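PDB 3CDX: Succinylglutamatedesuccinylase/aspartoacylase from Rhodobacter sphaeroides 2.4.1, which probably hydrolyses amide or ester bonds as a metal-dependent member of the succinylglutamate desuccinylase/aspartoacylase family. Local coordinates for residues P54-E68 with L139-H153. Sequence-based numbering, arbitrary orientation.
Sequences PTVLLTGGVHGDEYE and LPMADISVDMHTAGH. With CA (calcium ion), chain G.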
loop_
_atom_site.group_PDB
_atom_site.type_symbol
_atom_site.label_atom_id
_atom_site.label_comp_id
_atom_site.label_asym_id
_atom_site.label_seq_id
_atom_site.Cartn_x
_atom_site.Cartn_y
_atom_site.Cartn_z
ATOM N N PRO A 54 5.463 -30.837 37.158
ATOM C CA PRO A 54 6.191 -29.937 36.271
ATOM C C PRO A 54 5.241 -28.999 35.512
ATOM O O PRO A 54 3.996 -29.183 35.540
ATOM C CB PRO A 54 6.912 -30.892 35.316
ATOM C CG PRO A 54 6.052 -32.099 35.260
ATOM C CD PRO A 54 5.393 -32.210 36.617
ATOM N N THR A 55 5.817 -27.974 34.880
ATOM C CA THR A 55 4.996 -27.034 34.128
ATOM C C THR A 55 5.159 -27.367 32.656
ATOM O O THR A 55 6.283 -27.448 32.179
ATOM C CB THR A 55 5.379 -25.564 34.416
ATOM O OG1 THR A 55 5.013 -25.218 35.767
ATOM C CG2 THR A 55 4.651 -24.580 33.416
ATOM N N VAL A 56 4.032 -27.553 31.954
ATOM C CA VAL A 56 4.042 -27.733 30.499
ATOM C C VAL A 56 3.526 -26.487 29.802
ATOM O O VAL A 56 2.416 -26.054 30.040
ATOM C CB VAL A 56 3.182 -28.956 30.074
ATOM C CG1 VAL A 56 3.110 -29.059 28.560
ATOM C CG2 VAL A 56 3.737 -30.260 30.732
ATOM N N LEU A 57 4.341 -25.914 28.921
ATOM C CA LEU A 57 3.921 -24.714 28.201
ATOM C C LEU A 57 3.621 -25.073 26.758
ATOM O O LEU A 57 4.481 -25.630 26.058
ATOM C CB LEU A 57 4.971 -23.608 28.317
ATOM C CG LEU A 57 4.906 -22.408 27.354
ATOM C CD1 LEU A 57 3.684 -21.493 27.605
ATOM C CD2 LEU A 57 6.217 -21.634 27.408
ATOM N N LEU A 58 2.407 -24.720 26.325
ATOM C CA LEU A 58 1.846 -25.062 25.007
ATOM C C LEU A 58 1.562 -23.769 24.252
ATOM O O LEU A 58 0.753 -22.935 24.717
ATOM C CB LEU A 58 0.544 -25.886 25.166
ATOM C CG LEU A 58 0.685 -27.237 25.909
ATOM C CD1 LEU A 58 -0.630 -27.858 26.117
ATOM C CD2 LEU A 58 1.674 -28.198 25.229
ATOM N N THR A 59 2.280 -23.549 23.154
ATOM C CA THR A 59 2.088 -22.315 22.396
ATOM C C THR A 59 1.642 -22.634 20.989
ATOM O O THR A 59 2.093 -23.627 20.407
ATOM C CB THR A 59 3.375 -21.395 22.368
ATOM O OG1 THR A 59 4.523 -22.143 21.918
ATOM C CG2 THR A 59 3.638 -20.820 23.759
ATOM N N GLY A 60 0.733 -21.812 20.460
ATOM C CA GLY A 60 0.311 -21.892 19.075
ATOM C C GLY A 60 0.182 -20.500 18.462
ATOM O O GLY A 60 0.165 -19.500 19.181
ATOM N N GLY A 61 0.131 -20.435 17.135
ATOM C CA GLY A 61 -0.169 -19.180 16.434
ATOM C C GLY A 61 0.946 -18.158 16.555
ATOM O O GLY A 61 0.713 -16.960 16.458
ATOM N N VAL A 62 2.180 -18.641 16.736
ATOM C CA VAL A 62 3.344 -17.762 16.683
ATOM C C VAL A 62 3.413 -17.147 15.290
ATOM O O VAL A 62 3.806 -15.994 15.134
ATOM C CB VAL A 62 4.629 -18.535 17.077
ATOM C CG1 VAL A 62 5.910 -17.852 16.553
ATOM C CG2 VAL A 62 4.663 -18.700 18.623
ATOM N N HIS A 63 3.017 -17.942 14.285
ATOM C CA HIS A 63 2.735 -17.466 12.942
ATOM C C HIS A 63 1.233 -17.508 12.728
ATOM O O HIS A 63 0.574 -18.485 13.082
ATOM C CB HIS A 63 3.491 -18.303 11.892
ATOM C CG HIS A 63 4.976 -18.069 11.912
ATOM N ND1 HIS A 63 5.896 -19.093 11.861
ATOM C CD2 HIS A 63 5.699 -16.925 12.006
ATOM C CE1 HIS A 63 7.123 -18.597 11.926
ATOM N NE2 HIS A 63 7.034 -17.281 12.003
ATOM N N GLY A 64 0.682 -16.420 12.213
ATOM C CA GLY A 64 -0.765 -16.277 12.149
ATOM C C GLY A 64 -1.463 -17.289 11.249
ATOM O O GLY A 64 -2.648 -17.603 11.477
ATOM N N ASP A 65 -0.741 -17.789 10.247
ATOM C CA ASP A 65 -1.294 -18.728 9.251
ATOM C C ASP A 65 -1.021 -20.213 9.569
ATOM O O ASP A 65 -1.162 -21.076 8.719
ATOM C CB ASP A 65 -0.790 -18.392 7.829
ATOM C CG ASP A 65 0.735 -18.471 7.690
ATOM O OD1 ASP A 65 1.478 -18.511 8.694
ATOM O OD2 ASP A 65 1.204 -18.451 6.545
ATOM N N GLU A 66 -0.591 -20.502 10.785
ATOM C CA GLU A 66 -0.330 -21.888 11.144
ATOM C C GLU A 66 -1.373 -22.280 12.164
ATOM O O GLU A 66 -1.254 -21.913 13.308
ATOM C CB GLU A 66 1.086 -22.015 11.651
ATOM C CG GLU A 66 2.039 -21.657 10.566
ATOM C CD GLU A 66 3.466 -21.601 11.000
ATOM O OE1 GLU A 66 3.770 -22.053 12.140
ATOM O OE2 GLU A 66 4.269 -21.069 10.190
ATOM N N TYR A 67 -2.395 -23.013 11.694
ATOM C CA TYR A 67 -3.694 -23.191 12.382
ATOM C C TYR A 67 -3.780 -24.302 13.408
ATOM O O TYR A 67 -4.528 -24.182 14.398
ATOM C CB TYR A 67 -4.803 -23.451 11.352
ATOM C CG TYR A 67 -4.788 -22.482 10.193
ATOM C CD1 TYR A 67 -4.916 -21.086 10.399
ATOM C CD2 TYR A 67 -4.663 -22.956 8.887
ATOM C CE1 TYR A 67 -4.903 -20.203 9.302
ATOM C CE2 TYR A 67 -4.613 -22.099 7.795
ATOM C CZ TYR A 67 -4.752 -20.735 7.992
ATOM O OH TYR A 67 -4.679 -19.935 6.850
ATOM N N GLU A 68 -3.033 -25.392 13.175
ATOM C CA GLU A 68 -3.279 -26.614 13.957
ATOM C C GLU A 68 -3.030 -26.435 15.462
ATOM O O GLU A 68 -3.822 -26.914 16.293
ATOM C CB GLU A 68 -2.513 -27.808 13.348
ATOM C CG GLU A 68 -3.198 -28.378 12.110
ATOM C CD GLU A 68 -3.148 -27.474 10.857
ATOM O OE1 GLU A 68 -2.651 -26.320 10.873
ATOM O OE2 GLU A 68 -3.649 -27.938 9.822
ATOM N N LEU A 139 8.069 -18.045 29.275
ATOM C CA LEU A 139 8.990 -19.200 29.100
ATOM C C LEU A 139 9.781 -19.700 30.344
ATOM O O LEU A 139 9.881 -20.910 30.536
ATOM C CB LEU A 139 9.908 -18.977 27.904
ATOM C CG LEU A 139 10.889 -20.076 27.553
ATOM C CD1 LEU A 139 10.101 -21.420 27.409
ATOM C CD2 LEU A 139 11.723 -19.718 26.306
ATOM N N PRO A 140 10.312 -18.791 31.197
ATOM C CA PRO A 140 11.033 -19.302 32.383
ATOM C C PRO A 140 10.190 -20.175 33.327
ATOM O O PRO A 140 10.744 -20.869 34.167
ATOM C CB PRO A 140 11.481 -18.005 33.115
ATOM C CG PRO A 140 11.522 -16.959 31.990
ATOM C CD PRO A 140 10.331 -17.312 31.153
ATOM N N MET A 141 8.866 -20.105 33.249
ATOM C CA MET A 141 8.019 -20.939 34.140
ATOM C C MET A 141 7.981 -22.428 33.729
ATOM O O MET A 141 7.542 -23.261 34.492
ATOM C CB MET A 141 6.598 -20.395 34.202
ATOM C CG MET A 141 6.418 -19.128 35.099
ATOM S SD MET A 141 4.705 -18.548 35.138
ATOM C CE MET A 141 4.482 -17.819 33.513
ATOM N N ALA A 142 8.460 -22.756 32.528
ATOM C CA ALA A 142 8.277 -24.093 31.939
ATOM C C ALA A 142 9.386 -25.080 32.204
ATOM O O ALA A 142 10.553 -24.732 32.202
ATOM C CB ALA A 142 8.079 -23.995 30.424
ATOM N N ASP A 143 8.971 -26.337 32.329
ATOM C CA ASP A 143 9.832 -27.504 32.377
ATOM C C ASP A 143 9.934 -28.130 30.991
ATOM O O ASP A 143 10.975 -28.701 30.609
ATOM C CB ASP A 143 9.200 -28.492 33.370
ATOM C CG ASP A 143 9.273 -27.959 34.782
ATOM O OD1 ASP A 143 10.400 -27.787 35.257
ATOM O OD2 ASP A 143 8.247 -27.616 35.381
ATOM N N ILE A 144 8.833 -28.025 30.238
ATOM C CA ILE A 144 8.846 -28.421 28.832
ATOM C C ILE A 144 7.981 -27.458 28.003
ATOM O O ILE A 144 6.962 -26.986 28.475
ATOM C CB ILE A 144 8.383 -29.903 28.649
ATOM C CG1 ILE A 144 8.429 -30.303 27.155
ATOM C CG2 ILE A 144 6.996 -30.111 29.258
ATOM C CD1 ILE A 144 8.086 -31.729 26.909
ATOM N N SER A 145 8.391 -27.232 26.751
ATOM C CA SER A 145 7.603 -26.457 25.785
ATOM C C SER A 145 7.324 -27.257 24.518
ATOM O O SER A 145 8.222 -27.923 23.963
ATOM C CB SER A 145 8.320 -25.135 25.434
ATOM O OG SER A 145 7.981 -24.663 24.113
ATOM N N VAL A 146 6.063 -27.204 24.096
ATOM C CA VAL A 146 5.644 -27.655 22.765
ATOM C C VAL A 146 5.157 -26.402 21.991
ATOM O O VAL A 146 4.175 -25.763 22.340
ATOM C CB VAL A 146 4.554 -28.762 22.772
ATOM C CG1 VAL A 146 4.347 -29.319 21.342
ATOM C CG2 VAL A 146 4.937 -29.927 23.756
ATOM N N ASP A 147 5.914 -26.031 20.979
ATOM C CA ASP A 147 5.577 -24.884 20.154
ATOM C C ASP A 147 5.017 -25.424 18.839
ATOM O O ASP A 147 5.714 -26.098 18.053
ATOM C CB ASP A 147 6.818 -23.944 20.011
ATOM C CG ASP A 147 6.504 -22.638 19.271
ATOM O OD1 ASP A 147 5.343 -22.125 19.317
ATOM O OD2 ASP A 147 7.438 -22.160 18.592
ATOM N N MET A 148 3.722 -25.207 18.642
ATOM C CA MET A 148 3.029 -25.829 17.515
ATOM C C MET A 148 3.008 -24.982 16.205
ATOM O O MET A 148 2.419 -23.873 16.132
ATOM C CB MET A 148 1.606 -26.199 17.953
ATOM C CG MET A 148 1.536 -27.160 19.201
ATOM S SD MET A 148 -0.088 -27.822 19.681
ATOM C CE MET A 148 -0.346 -29.104 18.495
ATOM N N HIS A 149 3.623 -25.547 15.174
ATOM C CA HIS A 149 3.765 -24.904 13.894
ATOM C C HIS A 149 3.216 -25.777 12.771
ATOM O O HIS A 149 2.906 -26.972 12.980
ATOM C CB HIS A 149 5.261 -24.594 13.646
ATOM C CG HIS A 149 5.790 -23.490 14.514
ATOM N ND1 HIS A 149 5.893 -22.183 14.084
ATOM C CD2 HIS A 149 6.201 -23.494 15.803
ATOM C CE1 HIS A 149 6.350 -21.426 15.065
ATOM N NE2 HIS A 149 6.563 -22.201 16.116
ATOM N N THR A 150 3.127 -25.170 11.584
ATOM C CA THR A 150 2.902 -25.855 10.320
ATOM C C THR A 150 3.697 -25.047 9.297
ATOM O O THR A 150 4.326 -24.045 9.664
ATOM C CB THR A 150 1.415 -25.854 9.873
ATOM O OG1 THR A 150 1.042 -24.530 9.437
ATOM C CG2 THR A 150 0.471 -26.310 10.983
ATOM N N ALA A 151 3.649 -25.450 8.024
ATOM C CA ALA A 151 4.374 -24.703 6.982
ATOM C C ALA A 151 3.611 -23.489 6.441
ATOM O O ALA A 151 4.102 -22.806 5.536
ATOM C CB ALA A 151 4.795 -25.623 5.860
ATOM N N GLY A 152 2.421 -23.225 7.007
ATOM C CA GLY A 152 1.615 -22.052 6.676
ATOM C C GLY A 152 1.260 -22.023 5.196
ATOM O O GLY A 152 0.754 -23.021 4.647
ATOM N N HIS A 153 1.559 -20.895 4.552
ATOM C CA HIS A 153 1.445 -20.758 3.108
ATOM C C HIS A 153 2.675 -21.157 2.295
ATOM O O HIS A 153 2.609 -21.165 1.068
ATOM C CB HIS A 153 1.083 -19.311 2.750
ATOM C CG HIS A 153 -0.277 -18.906 3.219
ATOM N ND1 HIS A 153 -0.531 -18.541 4.525
ATOM C CD2 HIS A 153 -1.465 -18.828 2.571
ATOM C CE1 HIS A 153 -1.815 -18.248 4.659
ATOM N NE2 HIS A 153 -2.396 -18.383 3.481
HETATM CA CA CA G . 5.934 -21.468 11.887
HETATM O O HOH W 1 5.788 -23.573 23.856
HETATM O O HOH W 2 -0.196 -22.954 15.477
HETATM O O HOH W 3 3.432 -21.567 17.568
HETATM O O HOH W 4 2.885 -20.945 14.639
HETATM O O HOH W 5 -1.627 -24.411 9.182
HETATM O O HOH W 6 -4.901 -19.010 4.114
#
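His63, Glu66 and His149 close on one calcium ion, a worked example of a metal site built where two neighbouring parallel strands end. Each histidine gives its ND1, that of His149 lying 2.3 Å from the ion, and Glu66 grips it with both carboxylate oxygens, OE1 at 2.3 Å and OE2 at 2.4 Å. The extended Glu66 chain (chi2 174°) carries its carboxylate past Thr150, whose backbone N makes a weak bond to OE1. The imidazoles are turned steeply, their planes at 72°.

A second shell fixes the rings. His149 NE2 donates to Asp147 OD2 (2.6 Å), in the ring plane but from above the carboxylate, while the other oxygen, OD1, accepts from Thr59 OG1 at 2.7 Å; the aspartate is thus held from both segments, and would probably polarise the imidazole toward the metal. His63 NE2 is likewise held by Asp113.

This His-X-X-Glu plus distant His arrangement is that of the zinc carboxypeptidase-like (M14) fold, here with calcium in the site. Strands 55-60 and 144-148 run parallel, 13° apart, and a straight bond from Leu57 N to Ile144 O (2.9 Å) is one of those zipping them together. Leu58 CD2 rests on Val146 CB, on the face covered by helix 223-239.

Beyond the ion, Asp65 OD2 takes two bonds from His153: it lies in the plane of the imidazole and meets ND1 with its anti lone pair, 2.7 Å away, while the backbone N comes from above the carboxylate. An alanine here is likely to leave both donors without their acceptor and the imidazole freer to turn. At the far end, Thr55 O takes the amides of both Asp143 and Ile144.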